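Side-chain contacts in agmatinase (PDB 1WOH), which probably hydrolyses agmatine to urea and putrescine, and binds two manganese ions in each subunit: residues G119-S124 and H145-D150; V139-A144 and S161-A166; L95-I100 and T155-S160; R129-V134 and N223-V228. All blocks are in the same frame, centred on the assembly; numbering follows the deposited sequence.

Contact 1. Residues G119-S124 and H145-D150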
loop_
_atom_site.group_PDB
_atom_site.type_symbol
_atom_site.label_atom_id
_atom_site.label_comp_id
_atom_site.label_asym_id
_atom_site.label_seq_id
_atom_site.Cartn_x
_atom_site.Cartn_y
_atom_site.Cartn_z
ATOM N N GLY A 119 -5.590 2.945 20.855
ATOM C CA GLY A 119 -6.955 3.140 21.318
ATOM C C GLY A 119 -7.539 4.463 20.857
ATOM O O GLY A 119 -6.803 5.443 20.745
ATOM N N ASP A 120 -8.843 4.509 20.575
ATOM C CA ASP A 120 -9.442 5.768 20.155
ATOM C C ASP A 120 -9.531 6.647 21.391
ATOM O O ASP A 120 -9.315 6.176 22.502
ATOM C CB ASP A 120 -10.820 5.567 19.488
ATOM C CG ASP A 120 -11.883 5.042 20.439
ATOM O OD1 ASP A 120 -12.074 5.631 21.529
ATOM O OD2 ASP A 120 -12.544 4.043 20.074
ATOM N N HIS A 121 -9.842 7.922 21.212
ATOM C CA HIS A 121 -9.867 8.823 22.359
ATOM C C HIS A 121 -10.860 8.506 23.474
ATOM O O HIS A 121 -10.698 8.970 24.609
ATOM C CB HIS A 121 -10.056 10.268 21.896
ATOM C CG HIS A 121 -9.320 11.257 22.743
ATOM N ND1 HIS A 121 -8.922 12.493 22.280
ATOM C CD2 HIS A 121 -8.861 11.166 24.015
ATOM C CE1 HIS A 121 -8.243 13.118 23.228
ATOM N NE2 HIS A 121 -8.191 12.334 24.290
ATOM N N SER A 122 -11.877 7.706 23.177
ATOM C CA SER A 122 -12.853 7.382 24.205
ATOM C C SER A 122 -12.204 6.685 25.400
ATOM O O SER A 122 -12.758 6.698 26.499
ATOM C CB SER A 122 -13.966 6.495 23.640
ATOM O OG SER A 122 -13.600 5.124 23.672
ATOM N N VAL A 123 -11.031 6.085 25.201
ATOM C CA VAL A 123 -10.370 5.392 26.304
ATOM C C VAL A 123 -9.911 6.338 27.422
ATOM O O VAL A 123 -9.687 5.896 28.554
ATOM C CB VAL A 123 -9.157 4.556 25.816
ATOM C CG1 VAL A 123 -9.607 3.560 24.749
ATOM C CG2 VAL A 123 -8.061 5.470 25.291
ATOM N N SER A 124 -9.773 7.626 27.117
ATOM C CA SER A 124 -9.336 8.598 28.123
ATOM C C SER A 124 -10.318 8.678 29.289
ATOM O O SER A 124 -9.923 8.973 30.414
ATOM C CB SER A 124 -9.181 9.992 27.512
ATOM O OG SER A 124 -8.169 10.011 26.523
ATOM N N HIS A 145 -9.475 18.335 18.120
ATOM C CA HIS A 145 -10.881 18.410 18.509
ATOM C C HIS A 145 -11.072 18.587 20.016
ATOM O O HIS A 145 -10.246 18.149 20.812
ATOM C CB HIS A 145 -11.607 17.144 18.019
ATOM C CG HIS A 145 -11.342 16.820 16.578
ATOM N ND1 HIS A 145 -10.547 15.763 16.185
ATOM C CD2 HIS A 145 -11.739 17.434 15.439
ATOM C CE1 HIS A 145 -10.467 15.740 14.866
ATOM N NE2 HIS A 145 -11.182 16.744 14.388
ATOM N N LEU A 146 -12.167 19.233 20.412
ATOM C CA LEU A 146 -12.418 19.464 21.831
ATOM C C LEU A 146 -12.770 18.190 22.605
ATOM O O LEU A 146 -12.324 18.004 23.735
ATOM C CB LEU A 146 -13.525 20.507 22.011
ATOM C CG LEU A 146 -13.783 20.956 23.454
ATOM C CD1 LEU A 146 -12.544 21.642 24.022
ATOM C CD2 LEU A 146 -14.970 21.899 23.477
ATOM N N ASP A 147 -13.570 17.320 21.993
ATOM C CA ASP A 147 -13.983 16.060 22.615
ATOM C C ASP A 147 -14.618 16.223 24.005
ATOM O O ASP A 147 -14.305 15.488 24.952
ATOM C CB ASP A 147 -12.794 15.090 22.671
ATOM C CG ASP A 147 -12.316 14.678 21.283
ATOM O OD1 ASP A 147 -13.122 14.749 20.331
ATOM O OD2 ASP A 147 -11.142 14.273 21.135
ATOM N N PHE A 148 -15.527 17.186 24.098
ATOM C CA PHE A 148 -16.256 17.480 25.329
ATOM C C PHE A 148 -17.758 17.420 25.021
ATOM O O PHE A 148 -18.571 18.079 25.671
ATOM C CB PHE A 148 -15.897 18.883 25.833
ATOM C CG PHE A 148 -16.247 19.119 27.278
ATOM C CD1 PHE A 148 -15.621 18.390 28.280
ATOM C CD2 PHE A 148 -17.200 20.075 27.636
ATOM C CE1 PHE A 148 -15.931 18.602 29.625
ATOM C CE2 PHE A 148 -17.518 20.293 28.977
ATOM C CZ PHE A 148 -16.879 19.552 29.970
ATOM N N THR A 149 -18.120 16.621 24.025
ATOM C CA THR A 149 -19.519 16.491 23.621
ATOM C C THR A 149 -20.316 15.581 24.557
ATOM O O THR A 149 -19.798 14.592 25.063
ATOM C CB THR A 149 -19.592 15.966 22.168
ATOM O OG1 THR A 149 -19.150 17.000 21.280
ATOM C CG2 THR A 149 -21.012 15.539 21.799
ATOM N N ASP A 150 -21.576 15.930 24.806
ATOM C CA ASP A 150 -22.421 15.111 25.672
ATOM C C ASP A 150 -22.841 13.849 24.908
ATOM O O ASP A 150 -22.437 12.739 25.260
ATOM C CB ASP A 150 -23.656 15.905 26.119
ATOM C CG ASP A 150 -24.564 15.103 27.038
ATOM O OD1 ASP A 150 -24.203 13.954 27.377
ATOM O OD2 ASP A 150 -25.639 15.624 27.421
#

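Contact 2. Residues V139-A144 and S161-A166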
loop_
_atom_site.group_PDB
_atom_site.type_symbol
_atom_site.label_atom_id
_atom_site.label_comp_id
_atom_site.label_asym_id
_atom_site.label_seq_id
_atom_site.Cartn_x
_atom_site.Cartn_y
_atom_site.Cartn_z
ATOM N N VAL A 139 -6.004 18.538 33.311
ATOM C CA VAL A 139 -5.647 17.785 32.116
ATOM C C VAL A 139 -5.125 18.747 31.070
ATOM O O VAL A 139 -5.726 19.798 30.826
ATOM C CB VAL A 139 -6.851 17.030 31.490
ATOM C CG1 VAL A 139 -6.451 16.456 30.111
ATOM C CG2 VAL A 139 -7.290 15.904 32.402
ATOM N N VAL A 140 -3.975 18.407 30.490
ATOM C CA VAL A 140 -3.393 19.201 29.413
ATOM C C VAL A 140 -3.630 18.299 28.209
ATOM O O VAL A 140 -3.069 17.212 28.111
ATOM C CB VAL A 140 -1.882 19.451 29.614
ATOM C CG1 VAL A 140 -1.285 20.036 28.337
ATOM C CG2 VAL A 140 -1.672 20.436 30.766
ATOM N N GLN A 141 -4.482 18.769 27.312
ATOM C CA GLN A 141 -4.891 18.008 26.140
ATOM C C GLN A 141 -4.413 18.574 24.803
ATOM O O GLN A 141 -4.718 19.723 24.470
ATOM C CB GLN A 141 -6.431 17.931 26.170
ATOM C CG GLN A 141 -7.121 17.529 24.885
ATOM C CD GLN A 141 -8.627 17.795 24.923
ATOM O OE1 GLN A 141 -9.140 18.428 25.855
ATOM N NE2 GLN A 141 -9.338 17.327 23.900
ATOM N N LEU A 142 -3.654 17.776 24.048
ATOM C CA LEU A 142 -3.199 18.192 22.716
ATOM C C LEU A 142 -4.230 17.526 21.815
ATOM O O LEU A 142 -4.431 16.317 21.895
ATOM C CB LEU A 142 -1.802 17.656 22.404
ATOM C CG LEU A 142 -0.634 18.210 23.229
ATOM C CD1 LEU A 142 0.663 17.729 22.618
ATOM C CD2 LEU A 142 -0.658 19.726 23.237
ATOM N N ASP A 143 -4.870 18.293 20.946
ATOM C CA ASP A 143 -5.946 17.708 20.152
ATOM C C ASP A 143 -6.447 18.694 19.110
ATOM O O ASP A 143 -6.432 19.907 19.335
ATOM C CB ASP A 143 -7.100 17.396 21.121
ATOM C CG ASP A 143 -7.994 16.268 20.662
ATOM O OD1 ASP A 143 -8.165 16.080 19.440
ATOM O OD2 ASP A 143 -8.552 15.579 21.548
ATOM N N ALA A 144 -6.899 18.181 17.971
ATOM C CA ALA A 144 -7.468 19.036 16.943
ATOM C C ALA A 144 -8.936 19.246 17.314
ATOM O O ALA A 144 -9.565 20.203 16.880
ATOM C CB ALA A 144 -7.380 18.356 15.580
ATOM N N SER A 161 -16.699 12.336 23.282
ATOM C CA SER A 161 -17.187 12.624 24.637
ATOM C C SER A 161 -16.324 12.223 25.844
ATOM O O SER A 161 -16.761 12.402 26.982
ATOM C CB SER A 161 -18.549 11.949 24.843
ATOM O OG SER A 161 -19.486 12.305 23.846
ATOM N N PRO A 162 -15.098 11.717 25.636
ATOM C CA PRO A 162 -14.333 11.327 26.827
ATOM C C PRO A 162 -14.146 12.314 27.974
ATOM O O PRO A 162 -14.266 11.932 29.141
ATOM C CB PRO A 162 -13.007 10.845 26.243
ATOM C CG PRO A 162 -12.847 11.690 25.034
ATOM C CD PRO A 162 -14.242 11.675 24.436
ATOM N N PHE A 163 -13.849 13.571 27.665
ATOM C CA PHE A 163 -13.640 14.536 28.736
ATOM C C PHE A 163 -14.925 15.006 29.395
ATOM O O PHE A 163 -14.910 15.469 30.534
ATOM C CB PHE A 163 -12.808 15.711 28.221
ATOM C CG PHE A 163 -11.427 15.306 27.807
ATOM C CD1 PHE A 163 -11.059 15.298 26.466
ATOM C CD2 PHE A 163 -10.515 14.859 28.757
ATOM C CE1 PHE A 163 -9.791 14.843 26.075
ATOM C CE2 PHE A 163 -9.248 14.403 28.380
ATOM C CZ PHE A 163 -8.888 14.396 27.035
ATOM N N ARG A 164 -16.039 14.867 28.686
ATOM C CA ARG A 164 -17.334 15.251 29.232
ATOM C C ARG A 164 -17.713 14.163 30.237
ATOM O O ARG A 164 -18.164 14.457 31.349
ATOM C CB ARG A 164 -18.374 15.336 28.107
ATOM C CG ARG A 164 -19.697 15.979 28.514
ATOM C CD ARG A 164 -19.505 17.430 28.950
ATOM N NE ARG A 164 -20.784 18.098 29.186
ATOM C CZ ARG A 164 -21.495 18.726 28.252
ATOM N NH1 ARG A 164 -21.059 18.795 26.996
ATOM N NH2 ARG A 164 -22.661 19.270 28.569
ATOM N N ARG A 165 -17.510 12.905 29.847
ATOM C CA ARG A 165 -17.808 11.771 30.717
ATOM C C ARG A 165 -16.869 11.805 31.921
ATOM O O ARG A 165 -17.275 11.539 33.048
ATOM C CB ARG A 165 -17.618 10.449 29.970
ATOM C CG ARG A 165 -18.605 10.201 28.832
ATOM C CD ARG A 165 -20.015 9.948 29.371
ATOM N NE ARG A 165 -20.750 11.183 29.620
ATOM C CZ ARG A 165 -21.253 11.953 28.662
ATOM N NH1 ARG A 165 -21.102 11.612 27.389
ATOM N NH2 ARG A 165 -21.907 13.064 28.971
ATOM N N ALA A 166 -15.607 12.139 31.669
ATOM C CA ALA A 166 -14.616 12.206 32.734
ATOM C C ALA A 166 -15.009 13.225 33.805
ATOM O O ALA A 166 -14.999 12.921 35.003
ATOM C CB ALA A 166 -13.238 12.556 32.146
#

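Contact 3. Residues L95-I100 and T155-S160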
loop_
_atom_site.group_PDB
_atom_site.type_symbol
_atom_site.label_atom_id
_atom_site.label_comp_id
_atom_site.label_asym_id
_atom_site.label_seq_id
_atom_site.Cartn_x
_atom_site.Cartn_y
_atom_site.Cartn_z
ATOM N N LEU A 95 -18.506 -2.673 29.910
ATOM C CA LEU A 95 -17.634 -3.679 30.516
ATOM C C LEU A 95 -16.187 -3.325 30.182
ATOM O O LEU A 95 -15.294 -3.415 31.030
ATOM C CB LEU A 95 -17.956 -5.078 29.976
ATOM C CG LEU A 95 -16.990 -6.200 30.380
ATOM C CD1 LEU A 95 -16.914 -6.307 31.904
ATOM C CD2 LEU A 95 -17.450 -7.517 29.771
ATOM N N ALA A 96 -15.959 -2.917 28.937
ATOM C CA ALA A 96 -14.618 -2.545 28.510
ATOM C C ALA A 96 -14.125 -1.405 29.403
ATOM O O ALA A 96 -12.995 -1.436 29.897
ATOM C CB ALA A 96 -14.634 -2.110 27.041
ATOM N N HIS A 97 -14.982 -0.409 29.620
ATOM C CA HIS A 97 -14.638 0.733 30.464
ATOM C C HIS A 97 -14.225 0.293 31.868
ATOM O O HIS A 97 -13.227 0.764 32.413
ATOM C CB HIS A 97 -15.826 1.695 30.579
ATOM C CG HIS A 97 -16.202 2.359 29.288
ATOM N ND1 HIS A 97 -17.382 3.052 29.128
ATOM C CD2 HIS A 97 -15.551 2.443 28.102
ATOM C CE1 HIS A 97 -17.443 3.533 27.898
ATOM N NE2 HIS A 97 -16.345 3.179 27.255
ATOM N N ASP A 98 -15.001 -0.607 32.462
ATOM C CA ASP A 98 -14.687 -1.060 33.807
ATOM C C ASP A 98 -13.343 -1.772 33.853
ATOM O O ASP A 98 -12.577 -1.592 34.794
ATOM C CB ASP A 98 -15.798 -1.969 34.341
ATOM C CG ASP A 98 -17.112 -1.224 34.534
ATOM O OD1 ASP A 98 -17.087 0.023 34.626
ATOM O OD2 ASP A 98 -18.172 -1.882 34.607
ATOM N N ARG A 99 -13.043 -2.565 32.834
ATOM C CA ARG A 99 -11.770 -3.272 32.808
ATOM C C ARG A 99 -10.594 -2.319 32.635
ATOM O O ARG A 99 -9.530 -2.526 33.224
ATOM C CB ARG A 99 -11.767 -4.327 31.708
ATOM C CG ARG A 99 -12.648 -5.509 32.049
ATOM C CD ARG A 99 -12.349 -6.694 31.174
ATOM N NE ARG A 99 -13.308 -7.773 31.387
ATOM C CZ ARG A 99 -13.533 -8.735 30.502
ATOM N NH1 ARG A 99 -12.866 -8.741 29.355
ATOM N NH2 ARG A 99 -14.430 -9.675 30.752
ATOM N N ILE A 100 -10.790 -1.275 31.838
ATOM C CA ILE A 100 -9.747 -0.279 31.602
ATOM C C ILE A 100 -9.435 0.484 32.893
ATOM O O ILE A 100 -8.270 0.690 33.242
ATOM C CB ILE A 100 -10.183 0.718 30.502
ATOM C CG1 ILE A 100 -10.302 -0.022 29.165
ATOM C CG2 ILE A 100 -9.177 1.856 30.389
ATOM C CD1 ILE A 100 -11.020 0.757 28.078
ATOM N N THR A 155 -25.066 8.087 21.239
ATOM C CA THR A 155 -24.297 7.428 22.279
ATOM C C THR A 155 -23.572 8.438 23.151
ATOM O O THR A 155 -23.282 9.560 22.717
ATOM C CB THR A 155 -23.261 6.443 21.699
ATOM O OG1 THR A 155 -22.689 5.673 22.766
ATOM C CG2 THR A 155 -22.153 7.200 20.968
ATOM N N LYS A 156 -23.284 8.020 24.379
ATOM C CA LYS A 156 -22.578 8.839 25.353
ATOM C C LYS A 156 -21.100 8.455 25.402
ATOM O O LYS A 156 -20.295 9.178 25.994
ATOM C CB LYS A 156 -23.160 8.616 26.753
ATOM C CG LYS A 156 -24.591 9.098 26.964
ATOM C CD LYS A 156 -24.620 10.521 27.486
ATOM C CE LYS A 156 -26.044 10.961 27.830
ATOM N NZ LYS A 156 -26.071 12.347 28.380
ATOM N N TRP A 157 -20.745 7.333 24.777
ATOM C CA TRP A 157 -19.368 6.844 24.831
ATOM C C TRP A 157 -18.504 6.975 23.580
ATOM O O TRP A 157 -17.525 6.237 23.457
ATOM C CB TRP A 157 -19.349 5.363 25.230
ATOM C CG TRP A 157 -20.396 4.953 26.207
ATOM C CD1 TRP A 157 -21.400 4.050 25.999
ATOM C CD2 TRP A 157 -20.541 5.412 27.550
ATOM N NE1 TRP A 157 -22.161 3.919 27.132
ATOM C CE2 TRP A 157 -21.656 4.744 28.102
ATOM C CE3 TRP A 157 -19.839 6.325 28.344
ATOM C CZ2 TRP A 157 -22.085 4.959 29.409
ATOM C CZ3 TRP A 157 -20.265 6.540 29.646
ATOM C CH2 TRP A 157 -21.380 5.859 30.166
ATOM N N SER A 158 -18.844 7.868 22.656
ATOM C CA SER A 158 -18.035 8.014 21.443
ATOM C C SER A 158 -16.710 8.681 21.780
ATOM O O SER A 158 -16.508 9.135 22.909
ATOM C CB SER A 158 -18.759 8.858 20.390
ATOM O OG SER A 158 -18.762 10.233 20.745
ATOM N N ASN A 159 -15.940 8.774 20.981
ATOM C CA ASN A 159 -14.668 9.437 21.229
ATOM C C ASN A 159 -14.817 10.958 21.250
ATOM O O ASN A 159 -13.831 11.684 21.392
ATOM C CB ASN A 159 -13.608 9.002 20.202
ATOM C CG ASN A 159 -13.983 9.335 18.765
ATOM O OD1 ASN A 159 -15.162 9.520 18.458
ATOM N ND2 ASN A 159 -12.993 9.425 17.887
ATOM N N SER A 160 -15.839 11.412 20.935
ATOM C CA SER A 160 -16.053 12.858 20.980
ATOM C C SER A 160 -16.518 13.298 22.377
ATOM O O SER A 160 -16.689 14.495 22.629
ATOM C CB SER A 160 -17.112 13.277 19.952
ATOM O OG SER A 160 -16.700 12.972 18.634
HETATM O O HOH W 1 -16.214 4.216 24.582
#

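Contact 4. Residues R129-V134 and N223-V228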
loop_
_atom_site.group_PDB
_atom_site.type_symbol
_atom_site.label_atom_id
_atom_site.label_comp_id
_atom_site.label_asym_id
_atom_site.label_seq_id
_atom_site.Cartn_x
_atom_site.Cartn_y
_atom_site.Cartn_z
ATOM N N ARG A 129 -10.805 7.745 35.188
ATOM C CA ARG A 129 -11.526 7.329 36.387
ATOM C C ARG A 129 -10.574 6.749 37.429
ATOM O O ARG A 129 -10.896 6.700 38.618
ATOM C CB ARG A 129 -12.606 6.294 36.054
ATOM C CG ARG A 129 -13.760 6.831 35.225
ATOM C CD ARG A 129 -14.980 5.899 35.268
ATOM N NE ARG A 129 -14.691 4.555 34.778
ATOM C CZ ARG A 129 -15.623 3.635 34.539
ATOM N NH1 ARG A 129 -16.905 3.916 34.748
ATOM N NH2 ARG A 129 -15.281 2.434 34.095
ATOM N N ALA A 130 -9.398 6.316 36.986
ATOM C CA ALA A 130 -8.422 5.739 37.900
ATOM C C ALA A 130 -7.658 6.798 38.693
ATOM O O ALA A 130 -6.826 6.461 39.536
ATOM C CB ALA A 130 -7.446 4.864 37.133
ATOM N N PHE A 131 -7.939 8.069 38.424
ATOM C CA PHE A 131 -7.264 9.171 39.110
ATOM C C PHE A 131 -8.237 9.956 39.991
ATOM O O PHE A 131 -8.072 11.155 40.208
ATOM C CB PHE A 131 -6.624 10.117 38.086
ATOM C CG PHE A 131 -5.544 9.475 37.258
ATOM C CD1 PHE A 131 -5.858 8.522 36.289
ATOM C CD2 PHE A 131 -4.208 9.814 37.458
ATOM C CE1 PHE A 131 -4.853 7.915 35.529
ATOM C CE2 PHE A 131 -3.193 9.216 36.706
ATOM C CZ PHE A 131 -3.514 8.265 35.740
ATOM N N ALA A 132 -9.251 9.272 40.501
ATOM C CA ALA A 132 -10.246 9.923 41.344
ATOM C C ALA A 132 -9.650 10.527 42.617
ATOM O O ALA A 132 -10.176 11.505 43.146
ATOM C CB ALA A 132 -11.346 8.929 41.705
ATOM N N ASP A 133 -8.552 9.955 43.098
ATOM C CA ASP A 133 -7.927 10.440 44.326
ATOM C C ASP A 133 -6.901 11.550 44.141
ATOM O O ASP A 133 -6.220 11.929 45.095
ATOM C CB ASP A 133 -7.289 9.272 45.089
ATOM C CG ASP A 133 -6.135 8.636 44.336
ATOM O OD1 ASP A 133 -5.656 7.571 44.778
ATOM O OD2 ASP A 133 -5.701 9.201 43.310
ATOM N N VAL A 134 -6.781 12.072 42.924
ATOM C CA VAL A 134 -5.831 13.151 42.662
ATOM C C VAL A 134 -6.509 14.504 42.866
ATOM O O VAL A 134 -7.415 14.882 42.120
ATOM C CB VAL A 134 -5.270 13.071 41.221
ATOM C CG1 VAL A 134 -4.321 14.232 40.966
ATOM C CG2 VAL A 134 -4.556 11.747 41.017
ATOM N N ASN A 223 -1.422 19.122 39.551
ATOM C CA ASN A 223 -1.280 17.697 39.291
ATOM C C ASN A 223 -1.827 17.615 37.875
ATOM O O ASN A 223 -3.005 17.893 37.646
ATOM C CB ASN A 223 -2.150 16.867 40.230
ATOM C CG ASN A 223 -1.612 16.841 41.638
ATOM O OD1 ASN A 223 -0.417 16.627 41.847
ATOM N ND2 ASN A 223 -2.489 17.047 42.616
ATOM N N VAL A 224 -0.970 17.246 36.934
ATOM C CA VAL A 224 -1.366 17.193 35.536
ATOM C C VAL A 224 -1.335 15.826 34.864
ATOM O O VAL A 224 -0.405 15.039 35.045
ATOM C CB VAL A 224 -0.488 18.170 34.708
ATOM C CG1 VAL A 224 -0.753 17.997 33.204
ATOM C CG2 VAL A 224 -0.770 19.601 35.138
ATOM N N TYR A 225 -2.384 15.559 34.092
ATOM C CA TYR A 225 -2.506 14.337 33.311
ATOM C C TYR A 225 -2.393 14.846 31.877
ATOM O O TYR A 225 -3.082 15.801 31.502
ATOM C CB TYR A 225 -3.883 13.708 33.523
ATOM C CG TYR A 225 -4.171 12.495 32.667
ATOM C CD1 TYR A 225 -4.024 11.203 33.176
ATOM C CD2 TYR A 225 -4.638 12.641 31.360
ATOM C CE1 TYR A 225 -4.347 10.082 32.409
ATOM C CE2 TYR A 225 -4.958 11.530 30.582
ATOM C CZ TYR A 225 -4.815 10.259 31.111
ATOM O OH TYR A 225 -5.160 9.166 30.351
ATOM N N PHE A 226 -1.508 14.238 31.093
ATOM C CA PHE A 226 -1.310 14.623 29.693
ATOM C C PHE A 226 -2.119 13.700 28.794
ATOM O O PHE A 226 -2.007 12.481 28.903
ATOM C CB PHE A 226 0.161 14.459 29.281
ATOM C CG PHE A 226 1.086 15.516 29.815
ATOM C CD1 PHE A 226 2.316 15.156 30.356
ATOM C CD2 PHE A 226 0.767 16.862 29.720
ATOM C CE1 PHE A 226 3.221 16.123 30.793
ATOM C CE2 PHE A 226 1.663 17.842 30.154
ATOM C CZ PHE A 226 2.894 17.470 30.692
ATOM N N SER A 227 -2.941 14.271 27.917
ATOM C CA SER A 227 -3.679 13.455 26.962
ATOM C C SER A 227 -3.233 13.937 25.594
ATOM O O SER A 227 -3.485 15.080 25.223
ATOM C CB SER A 227 -5.194 13.628 27.088
ATOM O OG SER A 227 -5.837 12.839 26.097
ATOM N N VAL A 228 -2.550 13.072 24.854
ATOM C CA VAL A 228 -2.070 13.446 23.535
ATOM C C VAL A 228 -2.813 12.705 22.434
ATOM O O VAL A 228 -2.657 11.497 22.273
ATOM C CB VAL A 228 -0.561 13.151 23.373
ATOM C CG1 VAL A 228 -0.102 13.556 21.964
ATOM C CG2 VAL A 228 0.232 13.913 24.434
#

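Contact 1. Residues G119-S124 and H145-D150
His121 and Asp147 face each other at the manganese site of the arginase fold, where loops after two strands of the parallel sheet, 114-118 and 137-142, bring the ligands together. Both are ligands of one manganese ion; His145, on the loop of Asp147, binds the other. No metal is bound in this chain. The CB of His121 already points toward the loop 145-150. From there CG lies 3.9 Å from Asp147 OD2. The next atom, ND1, makes the close approach, 3.1 Å from Asp147 OD2. CE1 is a little further off, 3.8 Å from the same Asp147 OD2. At the far side of the ring NE2 has a hydrogen bond with Ser227 OG, on strand 223-229, which probably sets how the imidazole is turned. The oxygen of Asp147 comes in obliquely to the ring, and the carboxylate and imidazole planes stand 86° apart. With Asp147 CG anti to its own carbonyl carbon (chi1 -65°), the carboxylate is carried toward His121, and OD2 is the oxygen that arrives. Their convergence is consistent with a shared metal ion. Behind His121 the backbone is held by an Asx turn. Asp120 OD1 takes two bonds there. Ser122 N meets it nearly along the C-O axis, at 2.7 Å from Asp120 OD1. Ser122 OG, also 2.7 Å from Asp120 OD1, approaches on the syn lone pair.

Contact 2. Residues V139-A144 and S161-A166
Strand 137-142 and helix 162-169 come nearest at Val139 and Phe163, whose CA atoms are 9.3 Å apart, as the first two elements of a beta-alpha-beta unit that ends in strand 173-181. Phe163 reaches from the helix to the strand. Its CE2 lies 3.9 Å from Val139 CG1, a plain apolar touch. The amide of Gln141 lies over one face of the ring, with OE1 above it and NE2 reaching past the rim, 3.3 Å from Phe163 CE1. The two planes are tilted by 37°, short of a flat stack. Gln141 gets there with CG opposite the backbone N (chi1 164°) and an extended chain. NE2 donates to Asp143 OD2 over 3.0 Å at 162°, coming from above the carboxylate plane. It also bonds Leu146 O, while OE1 bonds Thr178 OG1. A leucine in place of Gln141 would probably leave Asp143 OD2 and Leu146 O without this donor, and the Asp143 carboxylate freer to turn. Asp143 binds both manganese ions, and the Phe163 ring meets that of His121 nearly at right angles. The contact is thus consistent with a second-shell role: a buried amide, bonded at both ends, is likely to orient a metal-binding carboxylate.

Contact 3. Residues L95-I100 and T155-S160
His97 CE1 rests on one face of the Trp157 indole, 3.6 Å from Trp157 CD2. The pair is an offset edge-to-face contact between helix 93-108 of the alpha/beta fold and the long loop before helix 162-169. The His97 ring and the five-membered ring of Trp157 have centroids 5.1 Å apart and planes at 75°. His97 CG is anti to its carbonyl carbon (chi1 -66°), which sends the imidazole toward the indole. His97 CE1 also lies 3.7 Å from Trp157 CE3, and Trp157 CB meets the imidazole edge in its plane. Lys156 CB sits over the centre of the opposite indole face. A water joins the two residues: it is 2.9 Å from His97 NE2, in the imidazole plane, and donates to Trp157 O. An alanine at Trp157 would probably leave the His97 edge without its aromatic face and open a gap beside Arg165, whose side chain also touches the indole. At the subunit interface further out, Leu91 of the second subunit packs on Trp157, and Glu92 of that subunit has a hydrogen bond with Thr155 OG1. The same Thr155 OG1 accepts from Trp157 N in an ST turn, over 3.3 Å and nearly straight at 169°.

Contact 4. Residues R129-V134 and N223-V228
Phe131 offers a ring face to the edge of Tyr225, in a T-shaped pair with planes at 82° and centroids 5.2 Å apart. The edge is the CD1-CE1 side of the tyrosine. Tyr225 CE1 is 3.8 Å from Phe131 CE1, and Tyr225 CD1 is 3.9 Å from Phe131 CZ, toward the rim of the face. Tyr225 CG lies opposite the backbone N (chi1 175°), which carries the ring off the strand to Phe131. Its hydroxyl goes past the pair to a hydrogen bond with Asp271 OD2, so the phenol is held at its polar end too. A second touch lies beside the first. Val134 CG1 packs 3.5 Å from Asn223 CB and 3.7 Å from Asn223 ND2. That amide nitrogen has a hydrogen bond with Pro135 O, and the valine methyl packs against its flank. Phe131 and Val134 are the ends of a type I turn, closed by Val134 N donating to Phe131 O over 3.1 Å. Asn172 ND2 bonds the carbonyl oxygens of both. The turn links helix 124-128 to strand 137-142. Phe131 reaches Leu137 on that strand and Val268 on strand 266-273, the two neighbours of strand 223-229, while Arg108 of helix 93-108 makes a cation-pi contact with its ring.

Overall arrangement
Contacts 2 and 4 are buried and rest on neighbouring strands of one parallel sheet, 137-142 and 223-229, whose backbones bond directly. Contact 1 is partly buried, at the manganese site, with its centre about 6 Å from that of contact 2. Contact 3 is also partly buried but lies farther out and reaches a second subunit. The chemistry follows place. Contact 1 is polar, contact 2 mixes an amide with an aromatic ring, contact 4 is largely aromatic and apolar, and contact 3 pairs two aromatic rings and bridges their residues with a water. Phe148 O with Arg164 NH1 links contacts 1 and 2. Asp150 ties contact 1 to Lys156 and Arg165, and Asp98 with Arg129 joins contacts 3 and 4.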